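Local coordinates for phage-like element PBSX protein XkdH (Bacillus subtilis, PDB 3F3B), which is of unknown function but, as a protein of a defective prophage whose family belongs to a phage-barrel clan, probably serves in building the phage-like particle, at residues C11-E16 against Q46-Y51. Sequence-based numbering, arbitrary orientation.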
# COMPACT_ATOMS: atom_id res chain seq x y z
N CYS A 11 -8.30 6.51 1.52
CA CYS A 11 -7.75 5.47 0.67
C CYS A 11 -8.41 4.12 0.93
O CYS A 11 -9.07 3.92 1.96
CB CYS A 11 -6.24 5.34 0.91
SG CYS A 11 -5.83 4.71 2.56
N ASP A 12 -8.24 3.21 -0.02
CA ASP A 12 -8.76 1.86 0.13
C ASP A 12 -7.52 1.02 0.37
O ASP A 12 -6.46 1.28 -0.21
CB ASP A 12 -9.45 1.39 -1.15
CG ASP A 12 -10.75 2.11 -1.39
OD1 ASP A 12 -11.36 2.59 -0.40
OD2 ASP A 12 -11.17 2.19 -2.57
N ILE A 13 -7.64 0.02 1.23
CA ILE A 13 -6.51 -0.82 1.56
C ILE A 13 -6.77 -2.28 1.16
O ILE A 13 -7.87 -2.79 1.34
CB ILE A 13 -6.22 -0.74 3.07
CG1 ILE A 13 -6.06 0.73 3.49
CG2 ILE A 13 -4.94 -1.48 3.40
CD1 ILE A 13 -5.94 0.95 5.00
N TYR A 14 -5.75 -2.92 0.61
CA TYR A 14 -5.82 -4.32 0.18
C TYR A 14 -4.68 -5.07 0.85
O TYR A 14 -3.52 -4.66 0.76
CB TYR A 14 -5.62 -4.44 -1.34
CG TYR A 14 -6.62 -3.71 -2.19
CD1 TYR A 14 -7.51 -4.41 -3.01
CD2 TYR A 14 -6.67 -2.32 -2.20
CE1 TYR A 14 -8.42 -3.73 -3.83
CE2 TYR A 14 -7.57 -1.63 -3.00
CZ TYR A 14 -8.44 -2.34 -3.82
OH TYR A 14 -9.35 -1.66 -4.60
N HIS A 15 -5.00 -6.19 1.48
CA HIS A 15 -3.99 -6.99 2.15
C HIS A 15 -3.50 -8.14 1.27
O HIS A 15 -4.28 -8.73 0.52
CB HIS A 15 -4.54 -7.57 3.44
CG HIS A 15 -5.06 -6.54 4.39
ND1 HIS A 15 -4.38 -5.36 4.65
CD2 HIS A 15 -6.15 -6.53 5.19
CE1 HIS A 15 -5.04 -4.67 5.56
NE2 HIS A 15 -6.11 -5.36 5.91
N GLU A 16 -2.21 -8.44 1.36
CA GLU A 16 -1.67 -9.56 0.61
C GLU A 16 -2.36 -10.79 1.19
O GLU A 16 -2.60 -10.86 2.40
CB GLU A 16 -0.15 -9.65 0.82
CG GLU A 16 0.64 -8.52 0.18
CD GLU A 16 0.84 -8.70 -1.33
OE1 GLU A 16 -0.10 -9.20 -2.00
OE2 GLU A 16 1.92 -8.34 -1.84
N GLN A 46 -12.27 0.17 3.41
CA GLN A 46 -12.69 1.19 2.47
C GLN A 46 -12.78 2.60 3.04
O GLN A 46 -13.14 2.79 4.21
CB GLN A 46 -14.06 0.78 1.90
CG GLN A 46 -14.21 0.96 0.41
CD GLN A 46 -15.25 0.03 -0.18
OE1 GLN A 46 -15.55 0.11 -1.37
NE2 GLN A 46 -15.81 -0.86 0.64
N ASP A 47 -12.46 3.58 2.21
CA ASP A 47 -12.52 4.98 2.59
C ASP A 47 -11.92 5.23 3.98
O ASP A 47 -12.53 5.87 4.84
CB ASP A 47 -13.99 5.43 2.54
CG ASP A 47 -14.15 6.92 2.74
OD1 ASP A 47 -13.37 7.69 2.13
OD2 ASP A 47 -15.07 7.34 3.48
N VAL A 48 -10.71 4.71 4.19
CA VAL A 48 -10.03 4.87 5.47
C VAL A 48 -9.36 6.24 5.57
O VAL A 48 -8.71 6.69 4.62
CB VAL A 48 -8.94 3.78 5.65
CG1 VAL A 48 -8.32 3.88 7.03
CG2 VAL A 48 -9.55 2.40 5.45
N PRO A 49 -9.52 6.92 6.72
CA PRO A 49 -8.93 8.24 6.95
C PRO A 49 -7.45 8.18 7.31
O PRO A 49 -7.02 7.32 8.08
CB PRO A 49 -9.77 8.78 8.10
CG PRO A 49 -10.03 7.57 8.90
CD PRO A 49 -10.37 6.53 7.86
N CYS A 50 -6.69 9.12 6.75
CA CYS A 50 -5.26 9.19 7.00
C CYS A 50 -4.75 10.58 6.60
O CYS A 50 -5.48 11.39 6.03
CB CYS A 50 -4.54 8.14 6.16
SG CYS A 50 -4.85 8.34 4.39
N TYR A 51 -3.49 10.85 6.92
CA TYR A 51 -2.87 12.11 6.56
C TYR A 51 -1.39 11.84 6.34
O TYR A 51 -0.83 10.92 6.94
CB TYR A 51 -3.12 13.18 7.64
CG TYR A 51 -2.36 13.01 8.93
CD1 TYR A 51 -1.05 13.49 9.06
CD2 TYR A 51 -2.96 12.45 10.05
CE1 TYR A 51 -0.37 13.41 10.27
CE2 TYR A 51 -2.29 12.36 11.27
CZ TYR A 51 -0.99 12.84 11.37
OH TYR A 51 -0.31 12.77 12.56
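An antiparallel, hydrogen-bonded pair, Cys11 with Val48, lies in the junction of strands 9-19 and 48-61 of the curled antiparallel sheet, next to the corner that the chain turns at Asp47. The strand segments 11-14 and 48-51 run at 108° to each other; on the other side of the corner, Ile13 bonds through its backbone to Asp44 and Glu45. Cys11 N donates to Val48 O (3.1 Å) in the plane of that carbonyl, on a lone pair, and Val48 N returns a bond of 2.9 Å to Cys11 O. Asp12 secures the corner: its CG stands anti to its own carbonyl carbon (chi1 -70°), and OD1 takes the N-H of Asp47 at 3.0 Å, in a nearly straight bond aligned closely with the carboxylate C-O axis. Gln46 lies alongside Asp12, the two side chains pointing the same way, with its CG 3.4 Å from Asp12 OD1; the amide and carboxylate planes are turned 79° apart. On the buried face, Cys11, Val48 and Ile13 gather. The side chains of Ile13 and Val48 cross at about a right angle, and Ile13 CD1 meets Val48 CG2 at 3.9 Å. The sulfurs of Cys11 and Cys50 approach to 4.2 Å, an apolar contact too long for a disulfide. Phe76 of strand 66-77 touches the side chains of both cysteines, and Val74 that of Cys50, while Arg10 donates to the carbonyl of Asp47. A backbone bond of Cys50 to His9 continues the pairing, and strand 87-90 is another neighbour of strand 9-19, with backbone hydrogen bonds joining Asp12 to Ile89 and Tyr14 to Lys87.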